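Local coordinates for uncharacterized protein (PDB 2QDR) that is of unknown function but adopts a double-stranded beta-helix (cupin) fold and is a putative dioxygenase, at residues Thr42-Glu47 with Gln52-Asp57. Numbering follows the deposited sequence.
Sequences TAIAKE and QYQFFD
The T42 hydroxyl and the Q54 amide point at each other across the contact, and OG1 of T42 donates a hydrogen bond to the amide oxygen OE1 of Q54 at 2.5 Å. The hydroxyl meets the carbonyl at a C=O...donor angle of 134°, tilted 27° from its plane. Q54 reaches out on a chain extended beyond CG, which carries its amide across the gap between the two segments. Both residues are buried, so the bond pairs two polar groups away from solvent. Apolar carbons also lie near this oxygen: CB of A45 is 3.7 Å from OE1 of Q54, and I44 lies alongside the amide, its chain running the other way, with its CG1 3.5 Å from OE1 of Q54. Replacing Q54 by an alanine would probably leave the T42 hydroxyl without this acceptor and open a gap beside I44 and A45.

I44 also meets F56, the two side chains running at a slant to one another. CG2 of I44 makes a CH-pi contact, displaced from the middle of the F56 ring and 4.2 Å from its centroid, while CD1 of I44 reaches CD1 of F56 at 3.8 Å. Further round the ring, CB of A43 approaches CE2 of F56 at 4.2 Å. Backbone hydrogen bonds between Q54 and Y263 and between F56 and Y261 anchor strand 54-57 as an outermost strand, within this chain, of an antiparallel sheet. The end of strand 41-42, which pairs with strand 79-86, and the loop after it thus lie with their side chains against this strand of the cupin-type double-stranded beta-helix.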
loop_
_atom_site.group_PDB
_atom_site.type_symbol
_atom_site.label_atom_id
_atom_site.label_comp_id
_atom_site.label_asym_id
_atom_site.label_seq_id
_atom_site.Cartn_x
_atom_site.Cartn_y
_atom_site.Cartn_z
ATOM N N THR A 42 -17.845 -41.886 -5.653
ATOM C CA THR A 42 -16.475 -42.081 -5.182
ATOM C C THR A 42 -16.107 -43.565 -5.250
ATOM O O THR A 42 -16.950 -44.420 -5.546
ATOM C CB THR A 42 -16.302 -41.593 -3.754
ATOM O OG1 THR A 42 -17.104 -42.401 -2.883
ATOM C CG2 THR A 42 -16.718 -40.127 -3.649
ATOM N N ALA A 43 -14.833 -43.852 -4.994
ATOM C CA ALA A 43 -14.315 -45.216 -4.978
ATOM C C ALA A 43 -14.866 -45.991 -3.791
ATOM O O ALA A 43 -15.000 -47.196 -3.866
ATOM C CB ALA A 43 -12.798 -45.216 -4.923
ATOM N N ILE A 44 -15.184 -45.295 -2.706
ATOM C CA ILE A 44 -15.722 -45.911 -1.487
ATOM C C ILE A 44 -17.262 -45.906 -1.354
ATOM O O ILE A 44 -17.772 -46.409 -0.353
ATOM C CB ILE A 44 -15.115 -45.224 -0.208
ATOM C CG1 ILE A 44 -15.682 -43.805 0.040
ATOM C CG2 ILE A 44 -13.588 -45.207 -0.298
ATOM C CD1 ILE A 44 -15.114 -43.126 1.271
ATOM N N ALA A 45 -17.998 -45.342 -2.319
ATOM C CA ALA A 45 -19.465 -45.272 -2.235
ATOM C C ALA A 45 -20.144 -45.876 -3.458
ATOM O O ALA A 45 -19.691 -45.671 -4.578
ATOM C CB ALA A 45 -19.900 -43.842 -2.059
ATOM N N LYS A 46 -21.243 -46.598 -3.224
ATOM C CA LYS A 46 -22.005 -47.253 -4.290
ATOM C C LYS A 46 -22.704 -46.288 -5.271
ATOM O O LYS A 46 -22.994 -46.680 -6.394
ATOM C CB LYS A 46 -23.053 -48.218 -3.701
ATOM N N GLU A 47 -22.997 -45.058 -4.842
ATOM C CA GLU A 47 -23.671 -44.050 -5.671
ATOM C C GLU A 47 -23.254 -42.659 -5.227
ATOM O O GLU A 47 -22.521 -42.508 -4.245
ATOM C CB GLU A 47 -25.212 -44.169 -5.572
ATOM C CG GLU A 47 -25.902 -45.399 -6.204
ATOM C CD GLU A 47 -25.834 -45.457 -7.748
ATOM O OE1 GLU A 47 -25.250 -44.553 -8.382
ATOM O OE2 GLU A 47 -26.387 -46.413 -8.337
ATOM N N GLN A 52 -22.400 -34.488 0.684
ATOM C CA GLN A 52 -21.625 -35.286 1.632
ATOM C C GLN A 52 -20.143 -35.305 1.294
ATOM O O GLN A 52 -19.754 -35.788 0.239
ATOM C CB GLN A 52 -22.162 -36.732 1.678
ATOM C CG GLN A 52 -21.440 -37.663 2.683
ATOM C CD GLN A 52 -21.525 -37.179 4.127
ATOM O OE1 GLN A 52 -22.618 -37.052 4.689
ATOM N NE2 GLN A 52 -20.367 -36.950 4.745
ATOM N N TYR A 53 -19.325 -34.785 2.208
ATOM C CA TYR A 53 -17.873 -34.790 2.040
ATOM C C TYR A 53 -17.415 -36.224 2.206
ATOM O O TYR A 53 -18.006 -36.961 3.004
ATOM C CB TYR A 53 -17.160 -33.882 3.059
ATOM C CG TYR A 53 -17.402 -34.216 4.531
ATOM C CD1 TYR A 53 -16.653 -35.188 5.188
ATOM C CD2 TYR A 53 -18.373 -33.541 5.268
ATOM C CE1 TYR A 53 -16.886 -35.499 6.520
ATOM C CE2 TYR A 53 -18.608 -33.843 6.603
ATOM C CZ TYR A 53 -17.858 -34.819 7.224
ATOM O OH TYR A 53 -18.075 -35.122 8.547
ATOM N N GLN A 54 -16.419 -36.643 1.427
ATOM C CA GLN A 54 -15.876 -38.004 1.527
ATOM C C GLN A 54 -14.358 -37.961 1.446
ATOM O O GLN A 54 -13.817 -37.342 0.534
ATOM C CB GLN A 54 -16.401 -38.915 0.433
ATOM C CG GLN A 54 -17.910 -39.031 0.367
ATOM C CD GLN A 54 -18.356 -40.070 -0.635
ATOM O OE1 GLN A 54 -17.684 -41.076 -0.835
ATOM N NE2 GLN A 54 -19.516 -39.859 -1.235
ATOM N N PHE A 55 -13.692 -38.622 2.398
ATOM C CA PHE A 55 -12.245 -38.676 2.466
ATOM C C PHE A 55 -11.773 -40.120 2.463
ATOM O O PHE A 55 -12.379 -40.962 3.129
ATOM C CB PHE A 55 -11.727 -38.054 3.763
ATOM C CG PHE A 55 -12.362 -36.741 4.132
ATOM C CD1 PHE A 55 -12.420 -35.703 3.222
ATOM C CD2 PHE A 55 -12.775 -36.496 5.448
ATOM C CE1 PHE A 55 -12.975 -34.465 3.566
ATOM C CE2 PHE A 55 -13.317 -35.251 5.818
ATOM C CZ PHE A 55 -13.420 -34.236 4.867
ATOM N N PHE A 56 -10.688 -40.411 1.747
ATOM C CA PHE A 56 -10.135 -41.773 1.718
ATOM C C PHE A 56 -8.680 -41.842 1.234
ATOM O O PHE A 56 -8.195 -40.962 0.518
ATOM C CB PHE A 56 -11.011 -42.724 0.887
ATOM C CG PHE A 56 -11.249 -42.279 -0.519
ATOM C CD1 PHE A 56 -12.350 -41.488 -0.830
ATOM C CD2 PHE A 56 -10.402 -42.682 -1.544
ATOM C CE1 PHE A 56 -12.592 -41.090 -2.132
ATOM C CE2 PHE A 56 -10.636 -42.285 -2.854
ATOM C CZ PHE A 56 -11.737 -41.494 -3.150
ATOM N N ASP A 57 -8.010 -42.911 1.655
ATOM C CA ASP A 57 -6.634 -43.182 1.320
ATOM C C ASP A 57 -6.635 -43.814 -0.059
ATOM O O ASP A 57 -7.253 -44.856 -0.249
ATOM C CB ASP A 57 -6.027 -44.136 2.364
ATOM C CG ASP A 57 -4.526 -44.380 2.185
ATOM O OD1 ASP A 57 -3.876 -43.775 1.303
ATOM O OD2 ASP A 57 -3.987 -45.201 2.964
#